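Local atomic coordinates of probable zinc protease PqqL (Escherichia coli, PDB entry 6OFT), a protein that probably acts as a periplasmic zinc-dependent endopeptidase of the M16 family, this construct being the first half of the protein. Residues 148-159 against 243-252. Sequence-based numbering, arbitrary orientation.
Sequences AKWRTSQARRPF and RFNIINDKEN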
ATOM      1  N   ALA A 148     -18.831   2.791   6.127  1.00 45.16           N
ATOM      2  CA  ALA A 148     -18.205   3.550   7.223  1.00 44.27           C
ATOM      3  C   ALA A 148     -16.702   3.828   6.990  1.00 45.22           C
ATOM      4  O   ALA A 148     -16.272   4.971   7.144  1.00 43.79           O
ATOM      5  CB  ALA A 148     -18.422   2.847   8.555  1.00 45.38           C
ATOM      6  N   LYS A 149     -15.929   2.800   6.576  1.00 40.64           N
ATOM      7  CA  LYS A 149     -14.492   2.903   6.278  1.00 39.73           C
ATOM      8  C   LYS A 149     -14.214   3.931   5.157  1.00 42.49           C
ATOM      9  O   LYS A 149     -13.249   4.699   5.255  1.00 41.90           O
ATOM     10  CB  LYS A 149     -13.912   1.513   5.928  1.00 41.92           C
ATOM     11  CG  LYS A 149     -12.389   1.464   5.822  1.00 52.72           C
ATOM     12  CD  LYS A 149     -11.889   0.049   5.538  1.00 61.30           C
ATOM     13  CE  LYS A 149     -10.694   0.008   4.610  1.00 73.11           C
ATOM     14  NZ  LYS A 149      -9.437   0.451   5.275  1.00 83.35           N
ATOM     15  N   TRP A 150     -15.075   3.953   4.115  1.00 37.82           N
ATOM     16  CA  TRP A 150     -14.983   4.895   3.001  1.00 36.84           C
ATOM     17  C   TRP A 150     -15.291   6.318   3.474  1.00 37.44           C
ATOM     18  O   TRP A 150     -14.569   7.239   3.112  1.00 36.88           O
ATOM     19  CB  TRP A 150     -15.933   4.501   1.855  1.00 35.92           C
ATOM     20  CG  TRP A 150     -15.823   5.397   0.652  1.00 37.03           C
ATOM     21  CD1 TRP A 150     -14.884   5.331  -0.336  1.00 39.66           C
ATOM     22  CD2 TRP A 150     -16.662   6.519   0.337  1.00 37.21           C
ATOM     23  NE1 TRP A 150     -15.084   6.345  -1.247  1.00 39.77           N
ATOM     24  CE2 TRP A 150     -16.174   7.083  -0.864  1.00 41.30           C
ATOM     25  CE3 TRP A 150     -17.764   7.120   0.968  1.00 39.07           C
ATOM     26  CZ2 TRP A 150     -16.778   8.193  -1.469  1.00 41.10           C
ATOM     27  CZ3 TRP A 150     -18.348   8.233   0.381  1.00 41.18           C
ATOM     28  CH2 TRP A 150     -17.859   8.756  -0.826  1.00 41.72           C
ATOM     29  N   ARG A 151     -16.367   6.497   4.259  1.00 32.89           N
ATOM     30  CA  ARG A 151     -16.773   7.797   4.798  1.00 32.87           C
ATOM     31  C   ARG A 151     -15.692   8.367   5.729  1.00 34.79           C
ATOM     32  O   ARG A 151     -15.446   9.576   5.693  1.00 34.12           O
ATOM     33  CB  ARG A 151     -18.117   7.702   5.533  1.00 34.55           C
ATOM     34  CG  ARG A 151     -19.304   7.399   4.621  1.00 41.40           C
ATOM     35  CD  ARG A 151     -20.628   7.590   5.335  1.00 41.50           C
ATOM     36  NE  ARG A 151     -20.772   6.721   6.507  1.00 45.46           N
ATOM     37  CZ  ARG A 151     -21.369   5.531   6.503  1.00 58.64           C
ATOM     38  NH1 ARG A 151     -21.872   5.037   5.378  1.00 43.28           N
ATOM     39  NH2 ARG A 151     -21.470   4.830   7.624  1.00 47.40           N
ATOM     40  N   THR A 152     -15.036   7.488   6.536  1.00 30.97           N
ATOM     41  CA  THR A 152     -13.937   7.849   7.441  1.00 30.16           C
ATOM     42  C   THR A 152     -12.741   8.312   6.598  1.00 33.12           C
ATOM     43  O   THR A 152     -12.219   9.398   6.858  1.00 32.38           O
ATOM     44  CB  THR A 152     -13.599   6.696   8.410  1.00 36.49           C
ATOM     45  OG1 THR A 152     -14.782   6.281   9.093  1.00 32.84           O
ATOM     46  CG2 THR A 152     -12.539   7.083   9.430  1.00 33.41           C
ATOM     47  N   SER A 153     -12.345   7.510   5.561  1.00 29.05           N
ATOM     48  CA  SER A 153     -11.277   7.854   4.616  1.00 28.49           C
ATOM     49  C   SER A 153     -11.562   9.169   3.897  1.00 31.08           C
ATOM     50  O   SER A 153     -10.649   9.981   3.756  1.00 30.43           O
ATOM     51  CB  SER A 153     -11.062   6.746   3.587  1.00 32.08           C
ATOM     52  OG  SER A 153     -10.409   5.635   4.171  1.00 39.26           O
ATOM     53  N   GLN A 154     -12.823   9.398   3.464  1.00 28.71           N
ATOM     54  CA  GLN A 154     -13.224  10.655   2.817  1.00 28.77           C
ATOM     55  C   GLN A 154     -13.057  11.860   3.748  1.00 31.52           C
ATOM     56  O   GLN A 154     -12.584  12.907   3.301  1.00 30.76           O
ATOM     57  CB  GLN A 154     -14.679  10.603   2.315  1.00 31.11           C
ATOM     58  CG  GLN A 154     -14.900   9.735   1.082  1.00 40.85           C
ATOM     59  CD  GLN A 154     -14.064  10.105  -0.118  1.00 51.73           C
ATOM     60  OE1 GLN A 154     -13.225   9.325  -0.571  1.00 50.17           O
ATOM     61  NE2 GLN A 154     -14.276  11.292  -0.659  1.00 38.64           N
ATOM     62  N   ALA A 155     -13.463  11.713   5.033  1.00 27.63           N
ATOM     63  CA  ALA A 155     -13.351  12.766   6.058  1.00 27.58           C
ATOM     64  C   ALA A 155     -11.882  13.084   6.412  1.00 29.28           C
ATOM     65  O   ALA A 155     -11.544  14.250   6.619  1.00 27.63           O
ATOM     66  CB  ALA A 155     -14.117  12.375   7.314  1.00 28.61           C
ATOM     67  N   ARG A 156     -11.024  12.041   6.494  1.00 25.52           N
ATOM     68  CA  ARG A 156      -9.591  12.157   6.804  1.00 23.83           C
ATOM     69  C   ARG A 156      -8.796  12.713   5.626  1.00 26.79           C
ATOM     70  O   ARG A 156      -7.759  13.358   5.826  1.00 24.70           O
ATOM     71  CB  ARG A 156      -9.044  10.765   7.167  1.00 23.05           C
ATOM     72  CG  ARG A 156      -7.609  10.746   7.722  1.00 24.51           C
ATOM     73  CD  ARG A 156      -7.185   9.372   8.201  1.00 23.26           C
ATOM     74  NE  ARG A 156      -7.918   8.986   9.408  1.00 27.30           N
ATOM     75  CZ  ARG A 156      -8.594   7.852   9.547  1.00 38.45           C
ATOM     76  NH1 ARG A 156      -8.623   6.962   8.564  1.00 29.61           N
ATOM     77  NH2 ARG A 156      -9.243   7.595  10.674  1.00 27.52           N
ATOM     78  N   ARG A 157      -9.257  12.395   4.392  1.00 24.84           N
ATOM     79  CA  ARG A 157      -8.630  12.684   3.103  1.00 23.87           C
ATOM     80  C   ARG A 157      -8.037  14.081   2.948  1.00 26.23           C
ATOM     81  O   ARG A 157      -6.857  14.136   2.593  1.00 25.37           O
ATOM     82  CB  ARG A 157      -9.608  12.402   1.950  1.00 27.55           C
ATOM     83  CG  ARG A 157      -8.941  11.769   0.778  1.00 34.16           C
ATOM     84  CD  ARG A 157      -9.932  11.266  -0.238  1.00 34.92           C
ATOM     85  NE  ARG A 157      -9.199  10.735  -1.383  1.00 31.81           N
ATOM     86  CZ  ARG A 157      -8.785  11.480  -2.395  1.00 40.91           C
ATOM     87  NH1 ARG A 157      -9.083  12.768  -2.440  1.00 34.92           N
ATOM     88  NH2 ARG A 157      -8.087  10.937  -3.381  1.00 28.11           N
ATOM     89  N   PRO A 158      -8.771  15.216   3.181  1.00 24.10           N
ATOM     90  CA  PRO A 158      -8.150  16.539   2.978  1.00 23.97           C
ATOM     91  C   PRO A 158      -6.960  16.817   3.894  1.00 27.22           C
ATOM     92  O   PRO A 158      -6.062  17.575   3.523  1.00 28.59           O
ATOM     93  CB  PRO A 158      -9.306  17.511   3.239  1.00 25.95           C
ATOM     94  CG  PRO A 158     -10.536  16.698   3.030  1.00 30.36           C
ATOM     95  CD  PRO A 158     -10.191  15.372   3.572  1.00 25.71           C
ATOM     96  N   PHE A 159      -6.971  16.220   5.091  1.00 22.39           N
ATOM     97  CA  PHE A 159      -5.924  16.360   6.099  1.00 21.61           C
ATOM     98  C   PHE A 159      -4.713  15.523   5.705  1.00 25.29           C
ATOM     99  O   PHE A 159      -3.589  16.036   5.628  1.00 22.47           O
ATOM    100  CB  PHE A 159      -6.441  15.944   7.497  1.00 22.75           C
ATOM    101  CG  PHE A 159      -7.614  16.763   7.997  1.00 24.09           C
ATOM    102  CD1 PHE A 159      -8.919  16.436   7.635  1.00 25.56           C
ATOM    103  CD2 PHE A 159      -7.411  17.879   8.805  1.00 24.21           C
ATOM    104  CE1 PHE A 159     -10.001  17.224   8.061  1.00 26.41           C
ATOM    105  CE2 PHE A 159      -8.491  18.665   9.222  1.00 26.74           C
ATOM    106  CZ  PHE A 159      -9.778  18.332   8.850  1.00 24.51           C
ATOM    107  N   ARG A 243      -3.448  20.894  12.180  1.00 22.32           N
ATOM    108  CA  ARG A 243      -4.887  20.812  11.945  1.00 21.90           C
ATOM    109  C   ARG A 243      -5.589  19.947  12.964  1.00 25.33           C
ATOM    110  O   ARG A 243      -4.941  19.199  13.696  1.00 24.64           O
ATOM    111  CB  ARG A 243      -5.197  20.328  10.518  1.00 20.08           C
ATOM    112  CG  ARG A 243      -4.729  21.262   9.430  1.00 30.06           C
ATOM    113  CD  ARG A 243      -4.074  20.423   8.370  1.00 43.57           C
ATOM    114  NE  ARG A 243      -2.633  20.464   8.491  1.00 41.65           N
ATOM    115  CZ  ARG A 243      -1.801  19.558   7.986  1.00 47.63           C
ATOM    116  NH1 ARG A 243      -2.270  18.512   7.320  1.00 36.43           N
ATOM    117  NH2 ARG A 243      -0.498  19.687   8.152  1.00 26.80           N
ATOM    118  N   PHE A 244      -6.925  20.065  13.029  1.00 21.02           N
ATOM    119  CA  PHE A 244      -7.740  19.326  13.991  1.00 20.75           C
ATOM    120  C   PHE A 244      -8.989  18.817  13.313  1.00 26.19           C
ATOM    121  O   PHE A 244      -9.620  19.566  12.572  1.00 26.16           O
ATOM    122  CB  PHE A 244      -8.132  20.233  15.179  1.00 22.37           C
ATOM    123  CG  PHE A 244      -6.988  20.637  16.075  1.00 23.19           C
ATOM    124  CD1 PHE A 244      -6.213  21.756  15.782  1.00 24.54           C
ATOM    125  CD2 PHE A 244      -6.712  19.929  17.239  1.00 24.97           C
ATOM    126  CE1 PHE A 244      -5.141  22.115  16.592  1.00 24.43           C
ATOM    127  CE2 PHE A 244      -5.648  20.302  18.066  1.00 27.83           C
ATOM    128  CZ  PHE A 244      -4.869  21.394  17.737  1.00 25.47           C
ATOM    129  N   ASN A 245      -9.366  17.564  13.588  1.00 23.24           N
ATOM    130  CA  ASN A 245     -10.571  16.963  13.007  1.00 23.67           C
ATOM    131  C   ASN A 245     -11.291  16.033  13.977  1.00 27.36           C
ATOM    132  O   ASN A 245     -10.658  15.367  14.792  1.00 24.84           O
ATOM    133  CB  ASN A 245     -10.218  16.161  11.736  1.00 23.27           C
ATOM    134  CG  ASN A 245     -11.416  15.840  10.868  1.00 37.21           C
ATOM    135  OD1 ASN A 245     -12.455  16.483  10.943  1.00 29.72           O
ATOM    136  ND2 ASN A 245     -11.303  14.835  10.031  1.00 29.82           N
ATOM    137  N   ILE A 246     -12.618  15.986  13.875  1.00 25.61           N
ATOM    138  CA  ILE A 246     -13.441  15.054  14.644  1.00 25.94           C
ATOM    139  C   ILE A 246     -14.289  14.332  13.610  1.00 30.26           C
ATOM    140  O   ILE A 246     -14.965  14.986  12.809  1.00 29.05           O
ATOM    141  CB  ILE A 246     -14.282  15.682  15.802  1.00 29.53           C
ATOM    142  CG1 ILE A 246     -13.390  16.394  16.856  1.00 29.10           C
ATOM    143  CG2 ILE A 246     -15.186  14.621  16.485  1.00 30.33           C
ATOM    144  CD1 ILE A 246     -14.196  17.433  17.791  1.00 28.81           C
ATOM    145  N   ILE A 247     -14.166  12.990  13.557  1.00 27.62           N
ATOM    146  CA  ILE A 247     -14.927  12.160  12.626  1.00 27.39           C
ATOM    147  C   ILE A 247     -16.095  11.585  13.396  1.00 33.21           C
ATOM    148  O   ILE A 247     -15.902  10.777  14.305  1.00 31.89           O
ATOM    149  CB  ILE A 247     -14.079  11.063  11.910  1.00 29.19           C
ATOM    150  CG1 ILE A 247     -12.881  11.691  11.162  1.00 28.43           C
ATOM    151  CG2 ILE A 247     -14.970  10.222  10.958  1.00 29.79           C
ATOM    152  CD1 ILE A 247     -11.904  10.743  10.612  1.00 24.91           C
ATOM    153  N   ASN A 248     -17.304  12.035  13.057  1.00 32.44           N
ATOM    154  CA  ASN A 248     -18.518  11.563  13.698  1.00 34.04           C
ATOM    155  C   ASN A 248     -19.261  10.621  12.733  1.00 40.91           C
ATOM    156  O   ASN A 248     -19.787  11.064  11.704  1.00 40.92           O
ATOM    157  CB  ASN A 248     -19.397  12.747  14.140  1.00 35.34           C
ATOM    158  CG  ASN A 248     -20.493  12.403  15.131  1.00 52.10           C
ATOM    159  OD1 ASN A 248     -21.064  11.302  15.136  1.00 44.28           O
ATOM    160  ND2 ASN A 248     -20.821  13.355  15.993  1.00 41.46           N
ATOM    161  N   ASP A 249     -19.253   9.314  13.048  1.00 38.40           N
ATOM    162  CA  ASP A 249     -19.929   8.283  12.251  1.00 38.88           C
ATOM    163  C   ASP A 249     -20.477   7.217  13.184  1.00 44.82           C
ATOM    164  O   ASP A 249     -19.710   6.503  13.831  1.00 44.42           O
ATOM    165  CB  ASP A 249     -18.990   7.677  11.189  1.00 39.81           C
ATOM    166  CG  ASP A 249     -19.658   6.927  10.034  1.00 47.97           C
ATOM    167  OD1 ASP A 249     -19.140   7.001   8.905  1.00 47.35           O
ATOM    168  OD2 ASP A 249     -20.688   6.247  10.269  1.00 52.27           O
ATOM    169  N   LYS A 250     -21.813   7.111  13.244  1.00 44.18           N
ATOM    170  CA  LYS A 250     -22.543   6.179  14.111  1.00 44.89           C
ATOM    171  C   LYS A 250     -22.240   4.713  13.814  1.00 48.59           C
ATOM    172  O   LYS A 250     -22.367   3.880  14.712  1.00 48.79           O
ATOM    173  CB  LYS A 250     -24.058   6.457  14.084  1.00 48.38           C
ATOM    174  CG  LYS A 250     -24.422   7.906  14.411  1.00 63.51           C
ATOM    175  CD  LYS A 250     -25.541   8.024  15.442  1.00 73.41           C
ATOM    176  CE  LYS A 250     -26.006   9.452  15.626  1.00 84.42           C
ATOM    177  NZ  LYS A 250     -24.955  10.325  16.225  1.00 93.92           N
ATOM    178  N   GLU A 251     -21.779   4.418  12.577  1.00 44.71           N
ATOM    179  CA  GLU A 251     -21.435   3.080  12.088  1.00 44.13           C
ATOM    180  C   GLU A 251     -19.998   2.647  12.416  1.00 46.75           C
ATOM    181  O   GLU A 251     -19.692   1.461  12.294  1.00 45.51           O
ATOM    182  CB  GLU A 251     -21.730   2.944  10.581  1.00 45.21           C
ATOM    183  CG  GLU A 251     -23.221   2.952  10.270  1.00 55.62           C
ATOM    184  CD  GLU A 251     -23.670   2.398   8.931  1.00 75.18           C
ATOM    185  OE1 GLU A 251     -22.809   2.115   8.066  1.00 65.21           O
ATOM    186  OE2 GLU A 251     -24.900   2.253   8.746  1.00 74.80           O
ATOM    187  N   ASN A 252     -19.123   3.593  12.840  1.00 43.06           N
ATOM    188  CA  ASN A 252     -17.751   3.281  13.250  1.00 42.22           C
ATOM    189  C   ASN A 252     -17.812   2.586  14.614  1.00 45.93           C
ATOM    190  O   ASN A 252     -18.652   2.946  15.445  1.00 46.23           O
ATOM    191  CB  ASN A 252     -16.874   4.540  13.281  1.00 41.53           C
ATOM    192  CG  ASN A 252     -16.447   5.027  11.915  1.00 50.14           C
ATOM    193  OD1 ASN A 252     -16.489   4.301  10.911  1.00 42.77           O
ATOM    194  ND2 ASN A 252     -15.993   6.270  11.846  1.00 39.29           N
TER
HETATM  195  O   HOH W   1     -20.724   0.556   7.224  1.00 57.79           O
HETATM  196  O   HOH W   2     -17.062   8.694   8.678  1.00 35.72           O
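Arg151 meets Asp249 and Glu251 in a salt-bridge network where helix 148-159, from the M16 peptidase region, runs antiparallel (167°) over edge strand 243-248 of the mixed sheet in the M16 inactive-domain region, joining two parts of one clan, probably related. The grip on Asp249 is side-on: Arg151 NE reaches Asp249 OD1 at 2.9 Å, while Arg151 NH2 uses the syn lone pair of Asp249 OD2 at 3.1 Å. A bend at chi3 (-60°) turns the guanidinium edge toward both acids; NH2 also bonds Glu251 OE1, which lies in the guanidinium plane, while NH2 itself approaches from above the Glu251 carboxylate plane. At the helix's other end, the Asn245 amide stacks on the Phe159 ring, planes 16° apart, and Asn245 CB makes a CH-pi contact 3.9 Å from the ring centroid. Ile247 is buried, its CD1 3.9 Å from Thr152 CG2 and its CG1 against Ala155 CB. One shell out, Arg156 pairs with Glu433 on the neighbouring strand, and an Asx turn positions Asp249, Glu251 N donating to OD2. Thr152 OG1 donates to Ala148 O, at 2.8 Å, and accepts from Asn252 ND2. Water 1 bridges the segments, accepting from Ala148 N and donating to Glu251 OE1 at 2.7 Å.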